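Local coordinates for protein alcohol dehydrogenase (Escherichia coli, PDB 5VM2) that probably acts as a zinc-dependent, NAD(P)-linked alcohol dehydrogenase, although its substrate specificity is unknown, at residues I61-H65 against D113-T117. Numbering follows the deposited sequence.
With MG (magnesium ion), chain C.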
# COMPACT_ATOMS: atom_id res chain seq x y z
N ILE A 61 14.71 -13.12 9.16
CA ILE A 61 14.16 -12.00 8.40
C ILE A 61 12.71 -12.29 8.07
O ILE A 61 12.42 -13.11 7.19
CB ILE A 61 14.98 -11.73 7.14
CG1 ILE A 61 16.43 -11.40 7.50
CG2 ILE A 61 14.37 -10.60 6.33
CD1 ILE A 61 17.36 -11.35 6.31
N GLY A 62 11.79 -11.62 8.76
CA GLY A 62 10.38 -11.77 8.45
C GLY A 62 9.95 -10.90 7.28
O GLY A 62 10.65 -9.99 6.84
N LEU A 63 8.77 -11.21 6.75
CA LEU A 63 8.21 -10.48 5.63
C LEU A 63 6.72 -10.30 5.84
O LEU A 63 6.06 -11.10 6.52
CB LEU A 63 8.47 -11.18 4.29
CG LEU A 63 9.90 -11.10 3.74
CD1 LEU A 63 9.99 -11.84 2.42
CD2 LEU A 63 10.34 -9.66 3.59
N GLY A 64 6.18 -9.23 5.24
CA GLY A 64 4.77 -8.93 5.35
C GLY A 64 4.49 -7.74 6.23
O GLY A 64 5.03 -7.63 7.34
N HIS A 65 3.63 -6.83 5.76
CA HIS A 65 3.23 -5.68 6.56
C HIS A 65 1.75 -5.35 6.49
O HIS A 65 1.24 -4.70 7.41
CB HIS A 65 4.04 -4.44 6.16
CG HIS A 65 3.77 -3.95 4.76
ND1 HIS A 65 4.47 -4.40 3.67
CD2 HIS A 65 2.89 -3.03 4.30
CE1 HIS A 65 4.03 -3.79 2.58
NE2 HIS A 65 3.07 -2.95 2.94
N ASP A 113 8.96 2.49 13.43
CA ASP A 113 9.16 1.05 13.44
C ASP A 113 8.09 0.47 12.52
O ASP A 113 6.93 0.35 12.90
CB ASP A 113 9.07 0.49 14.86
CG ASP A 113 9.10 -1.03 14.90
OD1 ASP A 113 8.88 -1.61 15.98
OD2 ASP A 113 9.34 -1.63 13.84
N PHE A 114 8.54 0.11 11.32
CA PHE A 114 7.66 -0.41 10.28
C PHE A 114 7.88 -1.91 10.14
O PHE A 114 9.02 -2.38 10.15
CB PHE A 114 7.92 0.30 8.95
CG PHE A 114 6.81 0.13 7.95
CD1 PHE A 114 6.82 -0.92 7.05
CD2 PHE A 114 5.74 1.01 7.93
CE1 PHE A 114 5.81 -1.09 6.14
CE2 PHE A 114 4.71 0.85 7.02
CZ PHE A 114 4.74 -0.20 6.12
N MET A 115 6.78 -2.65 10.01
CA MET A 115 6.84 -4.10 9.94
C MET A 115 7.76 -4.57 8.82
O MET A 115 7.83 -3.97 7.75
CB MET A 115 5.44 -4.68 9.72
CG MET A 115 4.52 -4.53 10.91
SD MET A 115 3.46 -5.98 11.03
CE MET A 115 4.44 -7.01 12.12
N ALA A 116 8.48 -5.66 9.10
CA ALA A 116 9.29 -6.36 8.11
C ALA A 116 10.42 -5.50 7.56
O ALA A 116 10.85 -5.68 6.42
CB ALA A 116 8.43 -6.88 6.95
N THR A 117 10.87 -4.55 8.40
CA THR A 117 11.98 -3.63 8.11
C THR A 117 13.13 -3.54 9.09
O THR A 117 13.16 -4.17 10.11
CB THR A 117 11.64 -2.20 7.70
OG1 THR A 117 11.20 -1.48 8.84
CG2 THR A 117 10.64 -2.19 6.64
MG MG C . 1.32 -2.10 1.61
O HOH W 1 12.45 -8.02 6.26
O HOH W 2 1.59 -0.87 0.17
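His65 and Phe114 meet beside the magnesium ion, in the GroES-like domain of this zinc-type alcohol dehydrogenase, where the loop leading into strand 67-74 lies against a type II beta turn running from Phe114 to Thr117. Phe114 CE1 comes within 3.8 Å of His65 CG, and CZ of the same phenyl ring approaches CD2 of the imidazole. The ring planes are inclined at 49° to each other, too oblique for a stack or an edge-to-face pair. With CG between its backbone N and carbonyl carbon (chi1 66°), His65 directs NE2 to the magnesium ion at 2.4 Å. Glu66, Glu152 and a water, whose O lies 1.9 Å from the magnesium, also bind the ion, which probably occupies the place of the catalytic zinc of this family; the same water sits in plane at the edge of the imidazole. The second ring nitrogen, ND1, makes a weak hydrogen bond to Asp42 OD2, which together with the metal bond at NE2 probably limits rotation of the ring.

Beyond the rings, His65 CB lies 3.8 Å from Met115 CB, whose side chain then bends away. Ala116 turns its methyl to the loop, its CB 3.5 Å from the O of Gly64, a residue with positive phi. The two backbones are bridged by a water donating to Gly62 O and to Ala116 O. Arg292 forms a cation-pi contact with Phe114. The weak backbone bond of the turn, Thr117 N to Phe114 O, is reinforced by Thr117 OG1, which donates to the same oxygen over 2.7 Å, tilted 34° from the carbonyl plane.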